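Local coordinates for ABC transporter periplasmic-binding protein YtfQ (Mycobacterium smegmatis, PDB 6HBD) that binds furanose sugars, here beta-D-galactofuranose, as the solute-binding component of an ABC transporter that probably imports L-arabinofuranose, at residues A[78-83]-A[104-109]; A[144-149]-A[206-211]. All blocks are in the same frame, centred on the assembly; numbering follows the deposited sequence.

Contact 1 of 2, residues A[78-83]-A[104-109]. With GZL (beta-D-galactofuranose), chain L.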
loop_
_atom_site.group_PDB
_atom_site.type_symbol
_atom_site.label_atom_id
_atom_site.label_comp_id
_atom_site.label_asym_id
_atom_site.label_seq_id
_atom_site.Cartn_x
_atom_site.Cartn_y
_atom_site.Cartn_z
ATOM N N ALA A 78 -1.196 -17.691 2.018
ATOM C CA ALA A 78 -1.336 -16.351 1.482
ATOM C C ALA A 78 -0.305 -15.478 2.142
ATOM O O ALA A 78 0.098 -15.755 3.270
ATOM C CB ALA A 78 -2.733 -15.824 1.740
ATOM N N PHE A 79 0.186 -14.473 1.415
ATOM C CA PHE A 79 1.198 -13.563 1.942
ATOM C C PHE A 79 1.215 -12.282 1.138
ATOM O O PHE A 79 0.554 -12.191 0.102
ATOM C CB PHE A 79 2.594 -14.231 1.943
ATOM C CG PHE A 79 3.241 -14.455 0.596
ATOM C CD1 PHE A 79 2.799 -15.464 -0.248
ATOM C CD2 PHE A 79 4.319 -13.683 0.187
ATOM C CE1 PHE A 79 3.369 -15.644 -1.502
ATOM C CE2 PHE A 79 4.892 -13.866 -1.070
ATOM C CZ PHE A 79 4.415 -14.849 -1.903
ATOM N N SER A 80 1.971 -11.294 1.623
ATOM C CA SER A 80 2.138 -10.013 0.960
ATOM C C SER A 80 3.609 -9.930 0.540
ATOM O O SER A 80 4.452 -9.611 1.378
ATOM C CB SER A 80 1.762 -8.880 1.896
ATOM O OG SER A 80 2.301 -7.653 1.442
ATOM N N PRO A 81 3.952 -10.275 -0.728
ATOM C CA PRO A 81 5.367 -10.236 -1.146
ATOM C C PRO A 81 6.058 -8.896 -0.883
ATOM O O PRO A 81 5.857 -7.936 -1.635
ATOM C CB PRO A 81 5.328 -10.597 -2.642
ATOM C CG PRO A 81 3.959 -10.968 -2.954
ATOM C CD PRO A 81 3.054 -10.681 -1.826
ATOM N N VAL A 82 6.851 -8.826 0.207
ATOM C CA VAL A 82 7.566 -7.603 0.593
ATOM C C VAL A 82 8.198 -6.894 -0.624
ATOM O O VAL A 82 7.989 -5.683 -0.800
ATOM C CB VAL A 82 8.579 -7.815 1.750
ATOM C CG1 VAL A 82 9.619 -8.879 1.433
ATOM C CG2 VAL A 82 9.257 -6.502 2.128
ATOM N N VAL A 83 8.929 -7.667 -1.471
ATOM C CA VAL A 83 9.547 -7.202 -2.725
ATOM C C VAL A 83 9.162 -8.168 -3.846
ATOM O O VAL A 83 8.815 -9.326 -3.581
ATOM C CB VAL A 83 11.077 -6.961 -2.645
ATOM C CG1 VAL A 83 11.408 -5.800 -1.712
ATOM C CG2 VAL A 83 11.821 -8.220 -2.228
ATOM N N THR A 104 -1.685 -10.951 -1.585
ATOM C CA THR A 104 -2.498 -9.845 -1.072
ATOM C C THR A 104 -1.657 -8.548 -0.981
ATOM O O THR A 104 -0.529 -8.568 -0.486
ATOM C CB THR A 104 -3.245 -10.207 0.252
ATOM O OG1 THR A 104 -2.521 -9.783 1.403
ATOM C CG2 THR A 104 -3.594 -11.661 0.364
ATOM N N ASP A 105 -2.198 -7.451 -1.557
ATOM C CA ASP A 105 -1.695 -6.077 -1.588
ATOM C C ASP A 105 -0.297 -5.854 -2.222
ATOM O O ASP A 105 0.107 -4.702 -2.355
ATOM C CB ASP A 105 -1.758 -5.463 -0.186
ATOM C CG ASP A 105 -0.844 -6.020 0.878
ATOM O OD1 ASP A 105 0.346 -5.620 0.913
ATOM O OD2 ASP A 105 -1.324 -6.823 1.715
ATOM N N ARG A 106 0.398 -6.917 -2.658
ATOM C CA ARG A 106 1.682 -6.838 -3.339
ATOM C C ARG A 106 1.786 -8.013 -4.312
ATOM O O ARG A 106 1.326 -9.108 -4.004
ATOM C CB ARG A 106 2.832 -6.878 -2.327
ATOM C CG ARG A 106 3.363 -5.495 -2.003
ATOM C CD ARG A 106 4.127 -5.421 -0.700
ATOM N NE ARG A 106 4.114 -4.075 -0.134
ATOM C CZ ARG A 106 4.813 -3.693 0.930
ATOM N NH1 ARG A 106 5.590 -4.554 1.571
ATOM N NH2 ARG A 106 4.753 -2.442 1.352
ATOM N N ALA A 107 2.376 -7.771 -5.489
ATOM C CA ALA A 107 2.578 -8.780 -6.519
ATOM C C ALA A 107 4.052 -9.244 -6.546
ATOM O O ALA A 107 4.893 -8.727 -5.803
ATOM C CB ALA A 107 2.168 -8.226 -7.868
ATOM N N VAL A 108 4.317 -10.276 -7.358
ATOM C CA VAL A 108 5.623 -10.901 -7.523
ATOM C C VAL A 108 6.096 -10.747 -8.955
ATOM O O VAL A 108 5.353 -10.276 -9.816
ATOM C CB VAL A 108 5.619 -12.400 -7.104
ATOM C CG1 VAL A 108 5.251 -12.557 -5.641
ATOM C CG2 VAL A 108 4.713 -13.254 -7.983
ATOM N N ASP A 109 7.366 -11.106 -9.187
ATOM C CA ASP A 109 8.014 -11.168 -10.505
ATOM C C ASP A 109 8.487 -12.608 -10.555
ATOM O O ASP A 109 9.509 -12.949 -9.936
ATOM C CB ASP A 109 9.208 -10.197 -10.629
ATOM C CG ASP A 109 8.885 -8.797 -11.144
ATOM O OD1 ASP A 109 7.737 -8.578 -11.622
ATOM O OD2 ASP A 109 9.778 -7.916 -11.063
HETATM C C6 GZL L . -0.349 -1.456 -0.742
HETATM C C5 GZL L . 0.428 -2.025 0.425
HETATM C C4 GZL L . 1.415 -1.024 1.001
HETATM C C3 GZL L . 0.795 0.258 1.546
HETATM C C2 GZL L . 1.856 0.696 2.538
HETATM O O6 GZL L . -1.124 -2.477 -1.357
HETATM O O5 GZL L . 1.078 -3.248 0.065
HETATM O O4 GZL L . 2.066 -1.603 2.154
HETATM O O3 GZL L . 0.568 1.273 0.583
HETATM C C1 GZL L . 2.202 -0.628 3.196
HETATM O O2 GZL L . 1.403 1.630 3.507
HETATM O O1 GZL L . 3.519 -0.440 3.571
#

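Contact 2 of 2, residues A[144-149]-A[206-211]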
loop_
_atom_site.group_PDB
_atom_site.type_symbol
_atom_site.label_atom_id
_atom_site.label_comp_id
_atom_site.label_asym_id
_atom_site.label_seq_id
_atom_site.Cartn_x
_atom_site.Cartn_y
_atom_site.Cartn_z
ATOM N N GLY A 144 6.192 29.883 -12.998
ATOM C CA GLY A 144 7.541 29.427 -12.701
ATOM C C GLY A 144 7.559 27.951 -12.377
ATOM O O GLY A 144 6.503 27.315 -12.325
ATOM N N PRO A 145 8.756 27.370 -12.156
ATOM C CA PRO A 145 8.818 25.939 -11.833
ATOM C C PRO A 145 8.284 25.634 -10.426
ATOM O O PRO A 145 8.297 26.509 -9.544
ATOM C CB PRO A 145 10.306 25.590 -12.007
ATOM C CG PRO A 145 11.024 26.850 -11.791
ATOM C CD PRO A 145 10.100 27.979 -12.178
ATOM N N VAL A 146 7.772 24.387 -10.256
ATOM C CA VAL A 146 7.179 23.858 -9.027
ATOM C C VAL A 146 8.010 22.626 -8.644
ATOM O O VAL A 146 8.130 21.668 -9.420
ATOM C CB VAL A 146 5.680 23.531 -9.254
ATOM C CG1 VAL A 146 5.004 23.070 -7.965
ATOM C CG2 VAL A 146 4.946 24.738 -9.832
ATOM N N ASN A 147 8.599 22.683 -7.461
ATOM C CA ASN A 147 9.531 21.679 -6.983
ATOM C C ASN A 147 8.863 20.575 -6.230
ATOM O O ASN A 147 8.322 20.818 -5.154
ATOM C CB ASN A 147 10.616 22.335 -6.120
ATOM C CG ASN A 147 11.686 23.021 -6.932
ATOM O OD1 ASN A 147 12.874 22.775 -6.726
ATOM N ND2 ASN A 147 11.321 23.923 -7.847
ATOM N N ILE A 148 8.943 19.350 -6.764
ATOM C CA ILE A 148 8.335 18.181 -6.150
ATOM C C ILE A 148 9.426 17.348 -5.517
ATOM O O ILE A 148 10.463 17.109 -6.107
ATOM C CB ILE A 148 7.440 17.352 -7.150
ATOM C CG1 ILE A 148 6.229 18.178 -7.647
ATOM C CG2 ILE A 148 6.939 16.063 -6.501
ATOM C CD1 ILE A 148 5.859 17.907 -8.927
ATOM N N VAL A 149 9.152 16.873 -4.325
ATOM C CA VAL A 149 10.008 15.986 -3.552
ATOM C C VAL A 149 9.203 14.683 -3.485
ATOM O O VAL A 149 7.981 14.757 -3.570
ATOM C CB VAL A 149 10.216 16.633 -2.178
ATOM C CG1 VAL A 149 11.140 15.811 -1.313
ATOM C CG2 VAL A 149 10.751 18.039 -2.351
ATOM N N ILE A 206 11.047 23.953 -2.056
ATOM C CA ILE A 206 10.213 22.743 -2.038
ATOM C C ILE A 206 8.732 23.207 -2.078
ATOM O O ILE A 206 8.233 23.765 -1.094
ATOM C CB ILE A 206 10.513 21.852 -0.795
ATOM C CG1 ILE A 206 11.938 21.265 -0.856
ATOM C CG2 ILE A 206 9.460 20.745 -0.686
ATOM C CD1 ILE A 206 12.402 20.518 0.405
ATOM N N ASP A 207 8.036 22.980 -3.206
ATOM C CA ASP A 207 6.628 23.389 -3.338
ATOM C C ASP A 207 5.660 22.347 -2.796
ATOM O O ASP A 207 4.665 22.694 -2.145
ATOM C CB ASP A 207 6.267 23.675 -4.802
ATOM C CG ASP A 207 6.814 24.989 -5.295
ATOM O OD1 ASP A 207 8.017 25.038 -5.623
ATOM O OD2 ASP A 207 6.031 25.974 -5.362
ATOM N N VAL A 208 5.943 21.074 -3.103
ATOM C CA VAL A 208 5.085 19.948 -2.774
ATOM C C VAL A 208 5.917 18.674 -2.548
ATOM O O VAL A 208 6.972 18.509 -3.148
ATOM C CB VAL A 208 4.022 19.801 -3.910
ATOM C CG1 VAL A 208 4.596 20.177 -5.272
ATOM C CG2 VAL A 208 3.370 18.405 -3.954
ATOM N N VAL A 209 5.428 17.788 -1.668
ATOM C CA VAL A 209 6.024 16.485 -1.382
ATOM C C VAL A 209 4.959 15.424 -1.736
ATOM O O VAL A 209 3.776 15.616 -1.472
ATOM C CB VAL A 209 6.618 16.340 0.061
ATOM C CG1 VAL A 209 6.155 17.448 0.981
ATOM C CG2 VAL A 209 6.401 14.955 0.690
ATOM N N PHE A 210 5.385 14.344 -2.385
ATOM C CA PHE A 210 4.523 13.252 -2.755
ATOM C C PHE A 210 5.005 12.063 -1.975
ATOM O O PHE A 210 6.050 11.479 -2.303
ATOM C CB PHE A 210 4.547 12.972 -4.265
ATOM C CG PHE A 210 3.979 11.620 -4.654
ATOM C CD1 PHE A 210 2.685 11.261 -4.303
ATOM C CD2 PHE A 210 4.769 10.677 -5.296
ATOM C CE1 PHE A 210 2.182 10.000 -4.619
ATOM C CE2 PHE A 210 4.268 9.413 -5.601
ATOM C CZ PHE A 210 2.979 9.086 -5.262
ATOM N N ALA A 211 4.245 11.707 -0.923
ATOM C CA ALA A 211 4.578 10.567 -0.095
ATOM C C ALA A 211 3.844 9.365 -0.660
ATOM O O ALA A 211 2.647 9.442 -0.880
ATOM C CB ALA A 211 4.183 10.826 1.348
#

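Contact 1 of 2, residues A[78-83]-A[104-109]
Ser80 and Asp105 meet through a single hydrogen bond, donated by the hydroxyl OG of Ser80 to OD1 of Asp105 at 2.9 Å. The serine hydroxyl is swung opposite its own backbone nitrogen (chi1 162°), and it approaches the carboxylate from above its plane, 39° out of it. The other carboxylate oxygen, Asp105 OD2, takes the hydroxyl of Thr104 and a salt bridge from Arg32, which together should fix the rotation of the group. The sugar O5 lies 2.6 Å from Asp105 OD1. The backbone oxygen of Asp105 accepts a hydrogen bond from O6 of the galactofuranose (2.7 Å), adding main chain to side chain in the grip. Just behind these groups the backbones are joined where Thr104 N donates to Phe79 O (3.1 Å, 164° at the hydrogen). This bond belongs to the neighbouring parallel strands 76-79 and 101-104, a beta-alpha-beta unit with helix 88-97 as its crossover; in this periplasmic-binding-protein fold the loop after strand 101-104 brings Asp105 and Arg106 into the sugar pocket, with 80-83 packed behind it. Farther along, the Arg106 and Pro81 side chains run antiparallel alongside one another, with CD of Arg106 3.2 Å from Pro81 O. That oxygen borders the guanidinium edge-on, too far from its nitrogens for a hydrogen bond. The arginine chain runs extended from CG to NE, carrying NH2 to 2.9 Å from O4 of the sugar, while NH1 lies toward the backbone of Val82. On the side remote from the ligand, the proline ring is set athwart the Val108 side chain, its CG 3.4 Å from Val108 CG1. The same methyl reaches obliquely toward the Phe79 ring, and Trp87 packs against both Phe79 and Val108.

Contact 2 of 2, residues A[144-149]-A[206-211]
Asn147 and Asp207 bind each other in both directions. The backbone N of Asn147 donates almost linearly (178° at the hydrogen) to Asp207 OD1 at 3.0 Å, coming down on the carboxylate from above its plane. In return Asn147 O accepts from two successive amides: Asp207 N at 2.9 Å, in the carbonyl plane, and Val208 N at 3.2 Å, tilted 21° from that plane. Beyond this point regular parallel pairing takes over: Val149 N donates to Val208 O and Phe210 N to Val149 O, with Ile148 beside Val208 and Val149 beside Val209. On one face Ile148 and Val208 run alongside each other, their CG1 atoms 3.5 Å apart. On the other face Val149 holds CG1 anti to its backbone N (chi1 -178°), which leaves CG2 anti to the carbonyl carbon and reaching back to Ile206 CG2 (3.4 Å); the two side chains meet at a slant. Val146 stands roughly perpendicular to Asp207, its CG1 3.5 Å from Asp207 CB. Gln205 probably helps to hold the aspartate, its NE2 bonding both Asp207 OD1 and Pro145 O. Strands 146-152 and 208-211 are neighbours in a mainly parallel sheet, flanked by 177-184 and 236-239 respectively, and the Phe210 ring stacks on Phe167 of helix 158-171.

Overall arrangement
From the N terminus, the chain lays down strands 19-24, 49-54 and 76-79 of a first sheet before contact 1 closes a short loop, with 20 residues and helix 88-97 between its segments, beside the sugar. Contact 2 opens only afterwards, once the chain has passed through strand 118-121 and helix 124-138 to the second sheet. It closes a longer excursion of 56 residues, containing helix 158-171, strand 177-184 and helix 189-202. The two contacts therefore run in series, neither nested nor crossed. Their centres are 30 Å apart, on opposite sides of the chain's centre: contact 1 joins neighbouring strands at the cleft end of one sheet, contact 2 neighbouring strands within the other.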